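Local coordinates for lipolytic protein G-D-S-L family (Chitinophaga pinensis, PDB 4Q7Q), which is of unconfirmed function but probably hydrolyses ester bonds, as a lipase- or acylhydrolase-like member of the SGNH hydrolase clan, at residues I124-P129 / E171-V176; R132-Y137 / G147-K152; H194-K199 / P218-Y223. One frame throughout, in Å; residues are numbered along the deposited sequence.

Contact 1: I124-P129 / E171-V176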
loop_
_atom_site.group_PDB
_atom_site.type_symbol
_atom_site.label_atom_id
_atom_site.label_comp_id
_atom_site.label_asym_id
_atom_site.label_seq_id
_atom_site.Cartn_x
_atom_site.Cartn_y
_atom_site.Cartn_z
ATOM N N ILE A 124 16.744 6.303 2.610
ATOM C CA ILE A 124 15.741 5.286 2.321
ATOM C C ILE A 124 14.698 5.243 3.432
ATOM O O ILE A 124 15.031 5.302 4.616
ATOM C CB ILE A 124 16.370 3.880 2.145
ATOM C CG1 ILE A 124 17.478 3.906 1.087
ATOM C CG2 ILE A 124 15.303 2.862 1.764
ATOM C CD1 ILE A 124 18.167 2.571 0.885
ATOM N N VAL A 125 13.430 5.167 3.043
ATOM C CA VAL A 125 12.346 4.978 3.994
ATOM C C VAL A 125 11.477 3.820 3.515
ATOM O O VAL A 125 11.135 3.745 2.338
ATOM C CB VAL A 125 11.486 6.261 4.101
ATOM C CG1 VAL A 125 10.255 6.026 4.961
ATOM C CG2 VAL A 125 12.308 7.411 4.650
ATOM N N LEU A 126 11.144 2.902 4.421
ATOM C CA LEU A 126 10.215 1.824 4.102
ATOM C C LEU A 126 8.854 2.132 4.711
ATOM O O LEU A 126 8.763 2.756 5.766
ATOM C CB LEU A 126 10.730 0.484 4.630
ATOM C CG LEU A 126 12.184 0.128 4.307
ATOM C CD1 LEU A 126 12.527 -1.232 4.891
ATOM C CD2 LEU A 126 12.454 0.172 2.804
ATOM N N ILE A 127 7.798 1.695 4.035
ATOM C CA ILE A 127 6.437 1.906 4.511
ATOM C C ILE A 127 5.724 0.564 4.604
ATOM O O ILE A 127 5.652 -0.159 3.615
ATOM C CB ILE A 127 5.660 2.824 3.555
ATOM C CG1 ILE A 127 6.443 4.119 3.312
ATOM C CG2 ILE A 127 4.254 3.092 4.076
ATOM C CD1 ILE A 127 5.716 5.106 2.441
ATOM N N THR A 128 5.214 0.213 5.783
ATOM C CA THR A 128 4.491 -1.056 5.919
ATOM C C THR A 128 3.153 -1.021 5.192
ATOM O O THR A 128 2.563 0.043 5.024
ATOM C CB THR A 128 4.202 -1.427 7.387
ATOM O OG1 THR A 128 3.260 -0.498 7.932
ATOM C CG2 THR A 128 5.477 -1.429 8.218
ATOM N N PRO A 129 2.667 -2.190 4.762
ATOM C CA PRO A 129 1.327 -2.178 4.177
ATOM C C PRO A 129 0.286 -1.678 5.170
ATOM O O PRO A 129 0.386 -1.906 6.378
ATOM C CB PRO A 129 1.070 -3.653 3.853
ATOM C CG PRO A 129 2.417 -4.244 3.675
ATOM C CD PRO A 129 3.319 -3.505 4.640
ATOM N N GLU A 171 18.717 -2.608 9.081
ATOM C CA GLU A 171 19.483 -1.665 8.273
ATOM C C GLU A 171 19.586 -0.278 8.901
ATOM O O GLU A 171 20.275 0.600 8.368
ATOM C CB GLU A 171 18.859 -1.542 6.880
ATOM C CG GLU A 171 19.034 -2.760 5.997
ATOM C CD GLU A 171 20.408 -2.820 5.351
ATOM O OE1 GLU A 171 21.327 -2.110 5.816
ATOM O OE2 GLU A 171 20.569 -3.575 4.371
ATOM N N GLN A 172 18.906 -0.091 10.029
ATOM C CA GLN A 172 18.748 1.225 10.642
ATOM C C GLN A 172 18.139 2.199 9.636
ATOM O O GLN A 172 18.602 3.330 9.468
ATOM C CB GLN A 172 20.074 1.740 11.202
ATOM C CG GLN A 172 20.731 0.767 12.158
ATOM C CD GLN A 172 21.931 1.361 12.856
ATOM O OE1 GLN A 172 21.920 2.529 13.247
ATOM N NE2 GLN A 172 22.979 0.563 13.012
ATOM N N ILE A 173 17.100 1.722 8.962
ATOM C CA ILE A 173 16.331 2.506 8.009
ATOM C C ILE A 173 14.972 2.801 8.628
ATOM O O ILE A 173 14.313 1.897 9.127
ATOM C CB ILE A 173 16.118 1.715 6.696
ATOM C CG1 ILE A 173 17.429 1.639 5.910
ATOM C CG2 ILE A 173 15.014 2.334 5.854
ATOM C CD1 ILE A 173 18.022 2.985 5.599
ATOM N N PRO A 174 14.549 4.072 8.607
ATOM C CA PRO A 174 13.248 4.403 9.201
ATOM C C PRO A 174 12.089 3.712 8.484
ATOM O O PRO A 174 12.126 3.520 7.265
ATOM C CB PRO A 174 13.142 5.914 9.000
ATOM C CG PRO A 174 14.533 6.383 8.719
ATOM C CD PRO A 174 15.216 5.251 8.035
ATOM N N VAL A 175 11.070 3.350 9.254
ATOM C CA VAL A 175 9.884 2.703 8.720
ATOM C C VAL A 175 8.631 3.470 9.134
ATOM O O VAL A 175 8.436 3.776 10.312
ATOM C CB VAL A 175 9.765 1.248 9.219
ATOM C CG1 VAL A 175 8.495 0.613 8.693
ATOM C CG2 VAL A 175 10.979 0.438 8.802
ATOM N N VAL A 176 7.802 3.820 8.159
ATOM C CA VAL A 176 6.477 4.344 8.443
ATOM C C VAL A 176 5.566 3.147 8.657
ATOM O O VAL A 176 5.290 2.398 7.721
ATOM C CB VAL A 176 5.947 5.184 7.274
ATOM C CG1 VAL A 176 4.519 5.649 7.558
ATOM C CG2 VAL A 176 6.866 6.367 7.021
#
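With its CG2 methyl trans to the backbone N, Ile-173 reaches the chain of Ile-124 and lays that methyl 3.2 Å from Ile-124 O, while CD1 closes on Ile-124 CB. The same CG2 meets Leu-126 CG at 3.9 Å, the two side chains running roughly at right angles. Val-175, whose CG1 likewise stands trans to its N (chi1 178°), sets that methyl 3.7 Å from Thr-128 CG2, and its CG2 faces Leu-126 CB. Val-176 and Ile-127 project together from the opposite face of the sheet, running alongside one another, with Ile-127 CG1 against Val-176 CB. Three backbone hydrogen bonds zip the strands in parallel register: Leu-126 N to Pro-174 O at 3.1 Å, Val-176 N to Leu-126 O at 2.8 Å, and Thr-128 N to Val-176 O at 2.9 Å. Between these rungs CA-H...O contacts fill in, the shortest from Val-175 CA to Leu-126 O. At the far end Thr-128 OG1 bonds instead to Tyr-179 and Asp-177, just beyond the second strand. The two faces are covered differently: Leu-126, Thr-128 and Val-175 pack under helix 157-171, whereas Val-125, Pro-174 and Val-176 meet helix 241-257. Strand 123-127 is also bonded to strand 73-77 on its other side, so strand 175-176 is added as the edge. Strand 123-127, helix 157-171 and strand 175-176 thus form a beta-alpha-beta crossover at the border of the five-stranded parallel sheet, the middle layer of the alpha/beta/alpha sandwich characteristic of SGNH hydrolases.

Contact 2: R132-Y137 / G147-K152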
loop_
_atom_site.group_PDB
_atom_site.type_symbol
_atom_site.label_atom_id
_atom_site.label_comp_id
_atom_site.label_asym_id
_atom_site.label_seq_id
_atom_site.Cartn_x
_atom_site.Cartn_y
_atom_site.Cartn_z
ATOM N N ARG A 132 -6.310 -3.657 5.259
ATOM C CA ARG A 132 -7.245 -3.576 4.150
ATOM C C ARG A 132 -8.488 -4.369 4.476
ATOM O O ARG A 132 -8.411 -5.458 5.057
ATOM C CB ARG A 132 -6.599 -4.118 2.870
ATOM C CG ARG A 132 -5.899 -5.454 3.028
ATOM C CD ARG A 132 -5.122 -5.847 1.785
ATOM N NE ARG A 132 -5.994 -6.262 0.688
ATOM C CZ ARG A 132 -5.559 -6.595 -0.522
ATOM N NH1 ARG A 132 -4.256 -6.543 -0.800
ATOM N NH2 ARG A 132 -6.423 -6.976 -1.453
ATOM N N ASN A 133 -9.647 -3.818 4.141
ATOM C CA ASN A 133 -10.860 -4.603 4.283
ATOM C C ASN A 133 -11.191 -5.277 2.959
ATOM O O ASN A 133 -10.345 -5.303 2.063
ATOM C CB ASN A 133 -12.020 -3.778 4.839
ATOM C CG ASN A 133 -12.846 -4.567 5.824
ATOM O OD1 ASN A 133 -13.168 -5.724 5.571
ATOM N ND2 ASN A 133 -13.166 -3.965 6.965
ATOM N N ASP A 134 -12.389 -5.844 2.841
ATOM C CA ASP A 134 -12.788 -6.489 1.593
ATOM C C ASP A 134 -12.631 -5.497 0.449
ATOM O O ASP A 134 -13.160 -4.389 0.498
ATOM C CB ASP A 134 -14.252 -6.931 1.657
ATOM C CG ASP A 134 -14.473 -8.141 2.542
ATOM O OD1 ASP A 134 -13.528 -8.627 3.195
ATOM O OD2 ASP A 134 -15.625 -8.608 2.578
ATOM N N PHE A 135 -11.899 -5.908 -0.578
ATOM C CA PHE A 135 -11.647 -5.073 -1.739
ATOM C C PHE A 135 -12.552 -5.477 -2.887
ATOM O O PHE A 135 -12.700 -6.664 -3.165
ATOM C CB PHE A 135 -10.187 -5.240 -2.159
ATOM C CG PHE A 135 -9.893 -4.791 -3.566
ATOM C CD1 PHE A 135 -9.980 -3.455 -3.908
ATOM C CD2 PHE A 135 -9.514 -5.705 -4.541
ATOM C CE1 PHE A 135 -9.699 -3.034 -5.200
ATOM C CE2 PHE A 135 -9.224 -5.290 -5.830
ATOM C CZ PHE A 135 -9.322 -3.951 -6.164
ATOM N N VAL A 136 -13.168 -4.495 -3.542
ATOM C CA VAL A 136 -13.883 -4.732 -4.792
ATOM C C VAL A 136 -13.443 -3.680 -5.803
ATOM O O VAL A 136 -13.578 -2.486 -5.558
ATOM C CB VAL A 136 -15.412 -4.682 -4.609
ATOM C CG1 VAL A 136 -16.098 -5.060 -5.907
ATOM C CG2 VAL A 136 -15.846 -5.621 -3.501
ATOM N N TYR A 137 -12.886 -4.127 -6.924
ATOM C CA TYR A 137 -12.350 -3.218 -7.930
ATOM C C TYR A 137 -13.458 -2.379 -8.572
ATOM O O TYR A 137 -14.437 -2.911 -9.097
ATOM C CB TYR A 137 -11.600 -4.016 -9.001
ATOM C CG TYR A 137 -10.884 -3.173 -10.033
ATOM C CD1 TYR A 137 -10.336 -1.940 -9.697
ATOM C CD2 TYR A 137 -10.755 -3.613 -11.344
ATOM C CE1 TYR A 137 -9.682 -1.167 -10.638
ATOM C CE2 TYR A 137 -10.097 -2.846 -12.295
ATOM C CZ TYR A 137 -9.564 -1.619 -11.936
ATOM O OH TYR A 137 -8.908 -0.849 -12.872
ATOM N N GLY A 147 -10.554 -9.131 3.258
ATOM C CA GLY A 147 -9.744 -8.229 4.057
ATOM C C GLY A 147 -8.702 -8.918 4.918
ATOM O O GLY A 147 -8.701 -10.144 5.053
ATOM N N SER A 148 -7.840 -8.122 5.544
ATOM C CA SER A 148 -6.708 -8.678 6.287
ATOM C C SER A 148 -7.082 -9.215 7.676
ATOM O O SER A 148 -6.219 -9.596 8.451
ATOM C CB SER A 148 -5.541 -7.675 6.352
ATOM O OG SER A 148 -5.960 -6.391 6.795
ATOM N N TYR A 149 -8.377 -9.248 7.977
ATOM C CA TYR A 149 -8.878 -9.992 9.136
ATOM C C TYR A 149 -8.735 -11.520 8.943
ATOM O O TYR A 149 -8.868 -12.281 9.899
ATOM C CB TYR A 149 -10.345 -9.627 9.418
ATOM C CG TYR A 149 -11.246 -9.866 8.222
ATOM C CD1 TYR A 149 -11.729 -11.143 7.932
ATOM C CD2 TYR A 149 -11.598 -8.821 7.373
ATOM C CE1 TYR A 149 -12.531 -11.372 6.827
ATOM C CE2 TYR A 149 -12.411 -9.035 6.275
ATOM C CZ TYR A 149 -12.869 -10.314 6.003
ATOM O OH TYR A 149 -13.664 -10.545 4.908
ATOM N N GLN A 150 -8.481 -11.958 7.709
ATOM C CA GLN A 150 -8.360 -13.377 7.386
ATOM C C GLN A 150 -6.968 -13.663 6.821
ATOM O O GLN A 150 -6.366 -12.795 6.179
ATOM C CB GLN A 150 -9.456 -13.776 6.382
ATOM C CG GLN A 150 -9.443 -15.234 5.887
ATOM C CD GLN A 150 -9.691 -16.249 6.990
ATOM O OE1 GLN A 150 -8.856 -16.446 7.878
ATOM N NE2 GLN A 150 -10.855 -16.893 6.949
ATOM N N LYS A 151 -6.451 -14.865 7.072
ATOM C CA LYS A 151 -5.176 -15.276 6.481
ATOM C C LYS A 151 -5.340 -15.578 5.003
ATOM O O LYS A 151 -6.408 -16.006 4.560
ATOM C CB LYS A 151 -4.618 -16.521 7.182
ATOM C CG LYS A 151 -4.026 -16.241 8.551
ATOM C CD LYS A 151 -3.492 -17.506 9.218
ATOM C CE LYS A 151 -2.586 -17.148 10.391
ATOM N NZ LYS A 151 -2.057 -18.334 11.136
ATOM N N LYS A 152 -4.269 -15.365 4.248
ATOM C CA LYS A 152 -4.234 -15.783 2.863
ATOM C C LYS A 152 -3.066 -16.733 2.746
ATOM O O LYS A 152 -1.937 -16.376 3.085
ATOM C CB LYS A 152 -4.037 -14.581 1.933
ATOM C CG LYS A 152 -3.952 -14.956 0.450
ATOM C CD LYS A 152 -5.245 -15.607 -0.032
ATOM C CE LYS A 152 -5.180 -15.940 -1.519
ATOM N NZ LYS A 152 -5.566 -14.790 -2.378
#
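Arg-132 and Gly-147 bury the greatest areas here, and they meet through the backbone: Arg-132 O lies 3.2 Å from Gly-147 CA and accepts a hydrogen bond from Ser-148 N at 2.8 Å, with an N-H...O angle of 165°. Ser-148 OG stands beside the same carbonyl, while the CG of Arg-132 packs against the serine's CB. Beyond that methylene the arginine chain bends at chi3, and its NH1 bonds to Thr-80 OG1. Gly-147 comes so near the backbone of Asn-133, CA to CA 3.8 Å, that a beta carbon would collide with Asn-133 CA and with the Tyr-149 ring. The glycine opens a type I beta turn, Gly-147 to Gln-150, which follows the small antiparallel hairpin of strands 135-136 and 144-145 and leads toward helix 157-171. Asp-134 ties this turn down from the side. Its OD1 takes two bonds, from Tyr-149 OH at 2.6 Å on the syn lone pair and from Gly-147 N at 3.0 Å on the anti side; OD2 pairs with Lys-193 in a salt bridge that probably favours the ionised carboxylate. The Tyr-149 ring, with CG placed between the backbone N and carbonyl carbon (chi1 57°), folds back over its own turn and carries Gly-147 O above its centre. Asn-133 OD1 reaches the edge of that ring, 3.5 Å from Tyr-149 CE2, and also accepts from Asp-134 N.

Contact 3: H194-K199 / P218-Y223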
loop_
_atom_site.group_PDB
_atom_site.type_symbol
_atom_site.label_atom_id
_atom_site.label_comp_id
_atom_site.label_asym_id
_atom_site.label_seq_id
_atom_site.Cartn_x
_atom_site.Cartn_y
_atom_site.Cartn_z
ATOM N N HIS A 194 -22.804 -2.494 0.403
ATOM C CA HIS A 194 -24.168 -2.428 -0.090
ATOM C C HIS A 194 -24.505 -3.783 -0.713
ATOM O O HIS A 194 -24.061 -4.090 -1.815
ATOM C CB HIS A 194 -24.214 -1.295 -1.123
ATOM C CG HIS A 194 -25.506 -1.164 -1.862
ATOM N ND1 HIS A 194 -26.660 -0.705 -1.271
ATOM C CD2 HIS A 194 -25.809 -1.381 -3.165
ATOM C CE1 HIS A 194 -27.628 -0.665 -2.170
ATOM N NE2 HIS A 194 -27.137 -1.070 -3.328
ATOM N N LEU A 195 -25.270 -4.604 0.003
ATOM C CA LEU A 195 -25.444 -6.003 -0.390
ATOM C C LEU A 195 -26.883 -6.459 -0.306
ATOM O O LEU A 195 -27.648 -5.977 0.521
ATOM C CB LEU A 195 -24.618 -6.900 0.531
ATOM C CG LEU A 195 -23.113 -6.659 0.577
ATOM C CD1 LEU A 195 -22.500 -7.435 1.738
ATOM C CD2 LEU A 195 -22.473 -7.069 -0.740
ATOM N N LYS A 196 -27.238 -7.418 -1.154
ATOM C CA LYS A 196 -28.530 -8.068 -1.046
ATOM C C LYS A 196 -28.607 -8.923 0.210
ATOM O O LYS A 196 -27.674 -9.660 0.539
ATOM C CB LYS A 196 -28.822 -8.917 -2.286
ATOM C CG LYS A 196 -29.096 -8.099 -3.535
ATOM C CD LYS A 196 -29.550 -8.976 -4.677
ATOM C CE LYS A 196 -29.878 -8.138 -5.902
ATOM N NZ LYS A 196 -30.323 -8.985 -7.031
ATOM N N ASN A 197 -29.725 -8.802 0.914
ATOM C CA ASN A 197 -30.026 -9.629 2.069
ATOM C C ASN A 197 -30.457 -11.003 1.564
ATOM O O ASN A 197 -31.432 -11.108 0.835
ATOM C CB ASN A 197 -31.150 -8.951 2.857
ATOM C CG ASN A 197 -31.553 -9.711 4.104
ATOM O OD1 ASN A 197 -31.273 -10.899 4.253
ATOM N ND2 ASN A 197 -32.241 -9.020 5.005
ATOM N N PRO A 198 -29.729 -12.062 1.944
ATOM C CA PRO A 198 -30.066 -13.400 1.433
ATOM C C PRO A 198 -31.480 -13.877 1.774
ATOM O O PRO A 198 -31.986 -14.780 1.115
ATOM C CB PRO A 198 -29.038 -14.301 2.119
ATOM C CG PRO A 198 -27.887 -13.418 2.377
ATOM C CD PRO A 198 -28.459 -12.063 2.689
ATOM N N LYS A 199 -32.099 -13.289 2.789
ATOM C CA LYS A 199 -33.428 -13.723 3.198
ATOM C C LYS A 199 -34.548 -13.177 2.321
ATOM O O LYS A 199 -35.629 -13.761 2.262
ATOM C CB LYS A 199 -33.696 -13.374 4.662
ATOM C CG LYS A 199 -32.837 -14.132 5.657
ATOM C CD LYS A 199 -33.381 -13.957 7.065
ATOM C CE LYS A 199 -32.547 -14.695 8.095
ATOM N NZ LYS A 199 -33.112 -14.528 9.466
ATOM N N PRO A 218 -20.908 -10.669 -7.590
ATOM C CA PRO A 218 -20.737 -9.522 -8.492
ATOM C C PRO A 218 -21.640 -9.575 -9.724
ATOM O O PRO A 218 -21.775 -8.571 -10.420
ATOM C CB PRO A 218 -19.261 -9.616 -8.903
ATOM C CG PRO A 218 -18.886 -11.044 -8.673
ATOM C CD PRO A 218 -19.684 -11.482 -7.486
ATOM N N GLU A 219 -22.248 -10.729 -9.986
ATOM C CA GLU A 219 -23.176 -10.866 -11.102
ATOM C C GLU A 219 -24.608 -10.556 -10.675
ATOM O O GLU A 219 -25.452 -10.231 -11.507
ATOM C CB GLU A 219 -23.094 -12.273 -11.703
ATOM N N ASN A 220 -24.872 -10.661 -9.375
ATOM C CA ASN A 220 -26.195 -10.389 -8.823
ATOM C C ASN A 220 -26.111 -9.411 -7.648
ATOM O O ASN A 220 -26.644 -9.668 -6.568
ATOM C CB ASN A 220 -26.876 -11.698 -8.400
ATOM C CG ASN A 220 -28.310 -11.498 -7.930
ATOM O OD1 ASN A 220 -29.197 -11.168 -8.718
ATOM N ND2 ASN A 220 -28.543 -11.709 -6.638
ATOM N N ASN A 221 -25.426 -8.291 -7.870
ATOM C CA ASN A 221 -25.265 -7.258 -6.853
ATOM C C ASN A 221 -24.594 -6.039 -7.473
ATOM O O ASN A 221 -23.538 -6.161 -8.095
ATOM C CB ASN A 221 -24.411 -7.780 -5.688
ATOM C CG ASN A 221 -24.666 -7.043 -4.379
ATOM O OD1 ASN A 221 -25.235 -7.608 -3.442
ATOM N ND2 ASN A 221 -24.210 -5.794 -4.294
ATOM N N GLU A 222 -25.206 -4.868 -7.304
ATOM C CA GLU A 222 -24.601 -3.609 -7.733
ATOM C C GLU A 222 -23.261 -3.428 -7.028
ATOM O O GLU A 222 -22.968 -4.140 -6.066
ATOM C CB GLU A 222 -25.524 -2.438 -7.392
ATOM C CG GLU A 222 -26.908 -2.546 -8.006
ATOM C CD GLU A 222 -27.904 -1.592 -7.373
ATOM O OE1 GLU A 222 -27.666 -1.148 -6.229
ATOM O OE2 GLU A 222 -28.925 -1.286 -8.022
ATOM N N TYR A 223 -22.452 -2.482 -7.499
ATOM C CA TYR A 223 -21.155 -2.226 -6.875
ATOM C C TYR A 223 -21.365 -1.918 -5.401
ATOM O O TYR A 223 -22.131 -1.024 -5.056
ATOM C CB TYR A 223 -20.431 -1.073 -7.563
ATOM C CG TYR A 223 -19.039 -0.861 -7.011
ATOM C CD1 TYR A 223 -18.022 -1.784 -7.260
ATOM C CD2 TYR A 223 -18.739 0.248 -6.229
ATOM C CE1 TYR A 223 -16.751 -1.605 -6.751
ATOM C CE2 TYR A 223 -17.465 0.436 -5.715
ATOM C CZ TYR A 223 -16.477 -0.494 -5.983
ATOM O OH TYR A 223 -15.213 -0.316 -5.471
#
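A two-stranded antiparallel ribbon, 193-196 with 203-206, is flanked here by the irregular loop 218-223, whose Asn-221 side chain docks on the main chain of His-194 to Lys-196. Its ND2 donates to His-194 O at 3.0 Å, with the acceptor in the amide plane, and OD1 accepts from Lys-196 N at 3.0 Å, the donor tilted 20° from the carbonyl plane. One amide therefore bonds to backbone groups on both sides of Leu-195, much as a neighbouring strand would, although the segments run in opposite directions with their chains too far apart for a regular backbone ladder. ND2 also donates to Glu-222 O, which fixes the amide's rotation from within its own loop. A leucine in its place would probably leave His-194 O, Lys-196 N and Glu-222 O without these mates, so that the loop would rest on the strand chiefly through its outer side-chain bonds. On one side of this amide, His-194 NE2 donates to Glu-222 OE1 at 2.9 Å; ring and carboxylate are nearly coplanar, 20° apart, and the oxygen lies at the ring edge. The histidine gets there with CG trans to its N (chi1 174°), and its ring also stacks on Tyr-203 of the partner strand. On the other side of the amide, the extended Lys-196 runs past Asn-221 and crosses Asn-220, passing 3.5 Å from Asn-220 O with its CD. Its NZ then donates to Asn-220 OD1 at 3.0 Å, approaching from above the carbonyl plane.

In the fold
Along the chain, contact 2 falls within the connection between the two strands of contact 1, and contact 3 follows both. Contact 1 belongs to the edge of the parallel sheet; contacts 2 and 3 lie on the opposite side of the chain's centre, in loops and short ribbons beyond that sheet. Helix 157-171 touches both contact 1, through Leu-126 and Val-175, and contact 2, through Arg-132 and Ser-148. Centres of contacts 1 and 2 are 23 Å apart, of 1 and 3 40 Å, and of 2 and 3 18 Å. The latter two touch through a probable hydrogen bond from Tyr-223 OH to Val-136 O. Tyr-223 also packs on Asp-235, part of a possible Ser-His-Asp triad, so the inner end of contact 3 may border the active site.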